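Local coordinates for protein frutapin (Artocarpus altilis, PDB 5TQZ) that probably binds mannose- and glucose-type sugars as a jacalin-related plant lectin, holding an alpha-D-glucopyranose in its carbohydrate site, at residues A[36-41]-A[139-144]. Residues are numbered along the deposited sequence; the frame is centred on the assembly and turned at random.
Sequences EAIGSF and DLLDAI. With GLC (alpha-D-glucopyranose), chain E.
The sugar-binding loop of the jacalin-like beta-prism fold and the start of strand 141-149 (together residues 139-144) meet the start of strand 38-47 through Leu-141, whose N-H bonds Ile-38 O (N...O 3.0 Å). The bond is nearly straight at 170°. Strands 38-47 and 141-149 belong to different sheets of the prism, and their short segments run at 66°; a single backbone bond joins them here, not a ladder. Beside it, Ile-38 CG2 and Leu-141 CB lie 3.9 Å apart, with the two side chains pointing the same way. Leu-140 CD2 reaches Ala-37 CB, while its CB and CD1 border C6 of the sugar. Further along the strands, in one of the two conformers of Ile-144, CD1 sits over one face of the Phe-41 ring, 4.1 Å from the centroid and 20° off the normal, a CH-pi contact. Phe-133 meets the same ring edge-to-face. On the sugar side, Asp-142 takes glucose O6 on OD1 (2.7 Å) and O4 on OD2 (2.6 Å), and Leu-140 N donates to O6 at 2.8 Å. Successive residues thus divide the work: Leu-140 N and the Asp-142 carboxylate bind glucose, whereas Leu-141 N is spent on Ile-38, a bond that probably helps set the backbone between the two sugar-binding residues.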
ATOM      1  N   GLU A  36     -30.107  -5.464  22.358  1.00 22.15           N
ATOM      2  CA  GLU A  36     -29.383  -4.521  23.262  1.00 23.04           C
ATOM      3  C   GLU A  36     -27.976  -4.284  22.818  1.00 20.25           C
ATOM      4  O   GLU A  36     -27.463  -3.254  23.185  1.00 17.21           O
ATOM      5  CB  GLU A  36     -29.265  -5.075  24.657  1.00 23.24           C
ATOM      6  CG  GLU A  36     -30.560  -5.328  25.321  1.00 24.34           C
ATOM      7  CD  GLU A  36     -31.162  -6.737  25.173  1.00 24.80           C
ATOM      8  OE1 GLU A  36     -30.812  -7.602  24.327  1.00 27.52           O
ATOM      9  OE2 GLU A  36     -32.144  -6.890  25.927  1.00 24.57           O
ATOM     10  N   ALA A  37     -27.314  -5.313  22.226  1.00 20.68           N
ATOM     11  CA  ALA A  37     -26.009  -5.260  21.686  1.00 18.90           C
ATOM     12  C   ALA A  37     -25.968  -5.922  20.320  1.00 20.18           C
ATOM     13  O   ALA A  37     -27.078  -6.379  19.800  1.00 16.78           O
ATOM     14  CB  ALA A  37     -25.070  -5.987  22.682  1.00 18.34           C
ATOM     15  N   ILE A  38     -24.762  -5.946  19.720  1.00 17.79           N
ATOM     16  CA  ILE A  38     -24.500  -6.770  18.507  1.00 17.85           C
ATOM     17  C   ILE A  38     -24.203  -8.265  18.857  1.00 15.70           C
ATOM     18  O   ILE A  38     -23.336  -8.544  19.675  1.00 14.45           O
ATOM     19  CB  ILE A  38     -23.409  -6.176  17.663  1.00 17.64           C
ATOM     20  CG1 ILE A  38     -23.703  -4.717  17.224  1.00 18.53           C
ATOM     21  CG2 ILE A  38     -23.183  -6.999  16.415  1.00 18.02           C
ATOM     22  CD1 ILE A  38     -24.974  -4.541  16.402  1.00 18.28           C
ATOM     23  N   GLY A  39     -24.969  -9.170  18.239  1.00 15.95           N
ATOM     24  CA  GLY A  39     -24.783 -10.588  18.366  1.00 16.39           C
ATOM     25  C   GLY A  39     -23.843 -11.187  17.263  1.00 17.10           C
ATOM     26  O   GLY A  39     -22.541 -11.166  17.360  1.00 17.96           O
ATOM     27  N   SER A  40     -24.494 -11.775  16.255  1.00 16.38           N
ATOM     28  CA  SER A  40     -23.851 -12.255  15.064  1.00 17.33           C
ATOM     29  C   SER A  40     -23.278 -11.164  14.184  1.00 15.85           C
ATOM     30  O   SER A  40     -23.684 -10.049  14.175  1.00 15.73           O
ATOM     31  CB  SER A  40     -24.921 -12.997  14.258  1.00 17.65           C
ATOM     32  OG  SER A  40     -25.566 -13.989  14.899  1.00 20.59           O
ATOM     33  N   PHE A  41     -22.158 -11.490  13.519  1.00 17.69           N
ATOM     34  CA  PHE A  41     -21.525 -10.609  12.556  1.00 15.93           C
ATOM     35  C   PHE A  41     -20.769 -11.460  11.536  1.00 18.15           C
ATOM     36  O   PHE A  41     -19.984 -12.336  11.911  1.00 20.35           O
ATOM     37  CB  PHE A  41     -20.555  -9.695  13.237  1.00 17.96           C
ATOM     38  CG  PHE A  41     -19.994  -8.650  12.311  1.00 19.17           C
ATOM     39  CD1 PHE A  41     -20.696  -7.480  12.087  1.00 17.39           C
ATOM     40  CD2 PHE A  41     -18.761  -8.902  11.593  1.00 18.21           C
ATOM     41  CE1 PHE A  41     -20.208  -6.525  11.227  1.00 17.16           C
ATOM     42  CE2 PHE A  41     -18.294  -7.924  10.711  1.00 17.23           C
ATOM     43  CZ  PHE A  41     -18.984  -6.769  10.547  1.00 17.09           C
ATOM     44  N   ASP A 139     -20.887 -14.925  23.236  1.00 21.08           N
ATOM     45  CA  ASP A 139     -22.316 -14.841  22.867  1.00 23.71           C
ATOM     46  C   ASP A 139     -22.593 -13.630  22.167  1.00 22.34           C
ATOM     47  O   ASP A 139     -23.652 -13.517  21.538  1.00 25.45           O
ATOM     48  CB  ASP A 139     -23.169 -14.880  24.116  1.00 28.36           C
ATOM     49  CG  ASP A 139     -23.241 -16.254  24.677  1.00 35.90           C
ATOM     50  OD1 ASP A 139     -23.623 -17.139  23.852  1.00 38.70           O
ATOM     51  OD2 ASP A 139     -22.853 -16.446  25.873  1.00 38.98           O
ATOM     52  N   LEU A 140     -21.692 -12.681  22.215  1.00 20.54           N
ATOM     53  CA  LEU A 140     -21.867 -11.331  21.647  1.00 19.19           C
ATOM     54  C   LEU A 140     -20.605 -10.964  20.871  1.00 16.74           C
ATOM     55  O   LEU A 140     -19.526 -11.618  20.978  1.00 17.17           O
ATOM     56  CB  LEU A 140     -22.043 -10.195  22.745  1.00 18.39           C
ATOM     57  CG  LEU A 140     -23.380 -10.341  23.448  1.00 20.14           C
ATOM     58  CD1 LEU A 140     -23.311  -9.555  24.648  1.00 20.21           C
ATOM     59  CD2 LEU A 140     -24.612  -9.883  22.707  1.00 20.13           C
ATOM     60  N   LEU A 141     -20.760  -9.923  20.087  1.00 15.97           N
ATOM     61  CA  LEU A 141     -19.590  -9.234  19.368  1.00 15.25           C
ATOM     62  C   LEU A 141     -18.849  -8.452  20.403  1.00 15.89           C
ATOM     63  O   LEU A 141     -19.269  -7.302  20.692  1.00 16.99           O
ATOM     64  CB  LEU A 141     -20.024  -8.369  18.232  1.00 14.83           C
ATOM     65  CG  LEU A 141     -18.858  -7.780  17.371  1.00 15.31           C
ATOM     66  CD1 LEU A 141     -17.982  -8.877  16.680  1.00 15.42           C
ATOM     67  CD2 LEU A 141     -19.290  -6.710  16.360  1.00 15.23           C
ATOM     68  N   ASP A 142     -17.827  -9.022  21.055  1.00 13.63           N
ATOM     69  CA  ASP A 142     -17.076  -8.329  22.025  1.00 13.79           C
ATOM     70  C   ASP A 142     -16.281  -7.146  21.453  1.00 13.27           C
ATOM     71  O   ASP A 142     -16.119  -6.045  22.156  1.00 14.73           O
ATOM     72  CB  ASP A 142     -16.083  -9.274  22.745  1.00 14.52           C
ATOM     73  CG  ASP A 142     -16.787 -10.181  23.672  1.00 16.71           C
ATOM     74  OD1 ASP A 142     -17.336 -11.113  23.108  1.00 18.20           O
ATOM     75  OD2 ASP A 142     -16.864  -9.865  24.850  1.00 18.07           O
ATOM     76  N   ALA A 143     -15.669  -7.385  20.261  1.00 12.35           N
ATOM     77  CA  ALA A 143     -14.722  -6.394  19.687  1.00 13.54           C
ATOM     78  C   ALA A 143     -14.813  -6.376  18.174  1.00 13.20           C
ATOM     79  O   ALA A 143     -15.148  -7.436  17.624  1.00 12.84           O
ATOM     80  CB  ALA A 143     -13.289  -6.670  20.107  1.00 15.14           C
ATOM     81  N   ILE A 144     -14.484  -5.243  17.535  1.00 13.84           N
ATOM     82  CA  ILE A 144     -14.359  -5.234  16.074  0.50 13.43           C
ATOM     83  C   ILE A 144     -13.248  -4.272  15.607  1.00 14.65           C
ATOM     84  O   ILE A 144     -12.927  -3.239  16.218  1.00 13.02           O
ATOM     85  CB  ILE A 144     -15.703  -4.904  15.415  0.50 13.69           C
ATOM     86  CG1 ILE A 144     -15.757  -5.148  13.873  0.50 13.91           C
ATOM     87  CG2 ILE A 144     -16.126  -3.509  15.773  0.50 13.63           C
ATOM     88  CD1 ILE A 144     -17.196  -4.989  13.483  0.50 13.04           C
TER
HETATM   89  C1  GLC E 201     -19.398 -15.071  26.236  1.00 29.55           C
HETATM   90  C2  GLC E 201     -18.033 -15.116  26.948  1.00 27.05           C
HETATM   91  C3  GLC E 201     -17.500 -13.725  27.376  1.00 25.30           C
HETATM   92  C4  GLC E 201     -17.895 -12.639  26.393  1.00 24.26           C
HETATM   93  C5  GLC E 201     -19.402 -12.592  26.436  1.00 21.00           C
HETATM   94  C6  GLC E 201     -20.062 -11.840  25.334  1.00 18.49           C
HETATM   95  O1  GLC E 201     -20.488 -16.022  26.390  1.00 31.17           O
HETATM   96  O2  GLC E 201     -17.871 -16.032  28.028  1.00 32.55           O
HETATM   97  O3  GLC E 201     -16.079 -13.814  27.426  1.00 26.56           O
HETATM   98  O4  GLC E 201     -17.373 -11.387  26.837  1.00 22.05           O
HETATM   99  O5  GLC E 201     -20.050 -13.851  26.443  1.00 25.79           O
HETATM  100  O6  GLC E 201     -19.560 -12.257  24.047  1.00 18.07           O